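Type-2Ba cytolytic delta-endotoxin (Bacillus thuringiensis serovar israelensis, PDB 2RCI) probably kills the larvae of dipteran insects by making pores in the epithelial cell membrane of the midgut. Local coordinates at residues I84-L89 and M184-T188. Residues are numbered along the deposited sequence; the frame is centred on the assembly and turned at random.
Sequences IIRSVL and MKALT
Thr188, Met184 and Val88 carry this contact between helix 74-89 and strand 177-192, part of the alpha/beta architecture of the Cyt toxins, in which a beta-sheet lies between two layers of helices. The segment axes make an angle of 43° and come within 8.3 Å, but the spacing is uneven: Ile84 CA lies 9.7 Å from Met184 CA, whereas Leu89 CA is 5.6 Å from Thr188 CA. Met184 spans the wider end. With CG anti to the backbone N (chi1 -171°) and the chain extended beyond it, its thioether reaches the helix, where SD packs 3.8 Å from Ile84 CG2. The terminal CE lies beside both isoleucines, 3.9 Å from CG1 of Ile85, whose side chain crosses that of Met184 at about a right angle. Midway, Val88 sends CG1 over Ala186, 4.3 Å from its CB. Met184, Ala186 and Thr188 thus point their side chains toward this helix, while the intervening Leu187 packs against helix 44-53 in the other layer. Helix 96-110 covers Ile85 and Leu89 alongside. At the narrow end the contact turns polar: the Thr188 hydroxyl donates a hydrogen bond to the backbone carbonyl of Val88. The OG1 to Val88 O distance is 2.8 Å, and the donor stands 50° out of the carbonyl plane.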
loop_
_atom_site.group_PDB
_atom_site.type_symbol
_atom_site.label_atom_id
_atom_site.label_comp_id
_atom_site.label_asym_id
_atom_site.label_seq_id
_atom_site.Cartn_x
_atom_site.Cartn_y
_atom_site.Cartn_z
ATOM N N ILE A 84 6.631 -9.533 -1.679
ATOM C CA ILE A 84 5.494 -9.471 -2.613
ATOM C C ILE A 84 5.541 -8.138 -3.390
ATOM O O ILE A 84 5.384 -8.122 -4.620
ATOM C CB ILE A 84 4.149 -9.637 -1.904
ATOM C CG1 ILE A 84 4.025 -11.056 -1.356
ATOM C CG2 ILE A 84 2.968 -9.389 -2.883
ATOM C CD1 ILE A 84 2.860 -11.233 -0.366
ATOM N N ILE A 85 5.797 -7.047 -2.671
ATOM C CA ILE A 85 5.940 -5.731 -3.302
ATOM C C ILE A 85 7.072 -5.722 -4.334
ATOM O O ILE A 85 6.905 -5.192 -5.440
ATOM C CB ILE A 85 6.059 -4.600 -2.260
ATOM C CG1 ILE A 85 4.724 -4.491 -1.470
ATOM C CG2 ILE A 85 6.441 -3.260 -2.955
ATOM C CD1 ILE A 85 4.778 -3.582 -0.280
ATOM N N ARG A 86 8.225 -6.307 -3.986
ATOM C CA ARG A 86 9.306 -6.506 -4.966
ATOM C C ARG A 86 8.777 -7.134 -6.288
ATOM O O ARG A 86 9.058 -6.631 -7.391
ATOM C CB ARG A 86 10.440 -7.351 -4.376
ATOM C CG ARG A 86 11.750 -7.335 -5.237
ATOM C CD ARG A 86 12.852 -8.152 -4.592
ATOM N NE ARG A 86 12.981 -7.957 -3.146
ATOM C CZ ARG A 86 13.787 -7.071 -2.565
ATOM N NH1 ARG A 86 14.548 -6.260 -3.302
ATOM N NH2 ARG A 86 13.822 -6.985 -1.240
ATOM N N SER A 87 7.967 -8.184 -6.161
ATOM C CA SER A 87 7.376 -8.847 -7.330
ATOM C C SER A 87 6.405 -7.941 -8.089
ATOM O O SER A 87 6.479 -7.836 -9.323
ATOM C CB SER A 87 6.718 -10.173 -6.928
ATOM O OG SER A 87 6.187 -10.828 -8.081
ATOM N N VAL A 88 5.531 -7.259 -7.359
ATOM C CA VAL A 88 4.438 -6.498 -7.979
ATOM C C VAL A 88 4.962 -5.253 -8.707
ATOM O O VAL A 88 4.343 -4.766 -9.646
ATOM C CB VAL A 88 3.332 -6.139 -6.960
ATOM C CG1 VAL A 88 2.229 -5.342 -7.618
ATOM C CG2 VAL A 88 2.698 -7.419 -6.377
ATOM N N LEU A 89 6.107 -4.744 -8.251
ATOM C CA LEU A 89 6.713 -3.554 -8.818
ATOM C C LEU A 89 7.066 -3.753 -10.284
ATOM O O LEU A 89 6.920 -2.824 -11.090
ATOM C CB LEU A 89 7.984 -3.192 -8.032
ATOM C CG LEU A 89 7.838 -2.054 -7.030
ATOM C CD1 LEU A 89 9.113 -2.019 -6.144
ATOM C CD2 LEU A 89 7.592 -0.684 -7.707
ATOM N N MET A 184 -4.558 -8.484 -0.231
ATOM C CA MET A 184 -3.817 -7.409 -0.847
ATOM C C MET A 184 -4.342 -7.157 -2.243
ATOM O O MET A 184 -4.509 -8.091 -3.020
ATOM C CB MET A 184 -2.362 -7.837 -0.951
ATOM C CG MET A 184 -1.415 -6.758 -1.382
ATOM S SD MET A 184 0.233 -7.412 -1.113
ATOM C CE MET A 184 1.225 -6.082 -1.785
ATOM N N LYS A 185 -4.542 -5.885 -2.569
ATOM C CA LYS A 185 -4.883 -5.452 -3.914
ATOM C C LYS A 185 -3.887 -4.363 -4.277
ATOM O O LYS A 185 -3.772 -3.351 -3.581
ATOM C CB LYS A 185 -6.297 -4.879 -3.957
ATOM C CG LYS A 185 -7.399 -5.895 -3.691
ATOM C CD LYS A 185 -8.728 -5.196 -3.432
ATOM C CE LYS A 185 -9.875 -6.193 -3.466
ATOM N NZ LYS A 185 -11.128 -5.475 -3.107
ATOM N N ALA A 186 -3.164 -4.571 -5.364
ATOM C CA ALA A 186 -2.129 -3.616 -5.748
ATOM C C ALA A 186 -1.904 -3.672 -7.263
ATOM O O ALA A 186 -2.163 -4.699 -7.919
ATOM C CB ALA A 186 -0.830 -3.931 -4.996
ATOM N N LEU A 187 -1.434 -2.563 -7.817
ATOM C CA LEU A 187 -0.944 -2.571 -9.186
ATOM C C LEU A 187 0.214 -1.590 -9.296
ATOM O O LEU A 187 0.270 -0.613 -8.535
ATOM C CB LEU A 187 -2.065 -2.200 -10.174
ATOM C CG LEU A 187 -2.592 -0.742 -10.281
ATOM C CD1 LEU A 187 -1.598 0.226 -10.905
ATOM C CD2 LEU A 187 -3.853 -0.725 -11.149
ATOM N N THR A 188 1.128 -1.834 -10.232
ATOM C CA THR A 188 2.146 -0.841 -10.545
ATOM C C THR A 188 1.886 -0.375 -11.958
ATOM O O THR A 188 1.793 -1.205 -12.874
ATOM C CB THR A 188 3.568 -1.423 -10.476
ATOM O OG1 THR A 188 3.770 -2.046 -9.198
ATOM C CG2 THR A 188 4.571 -0.329 -10.654
#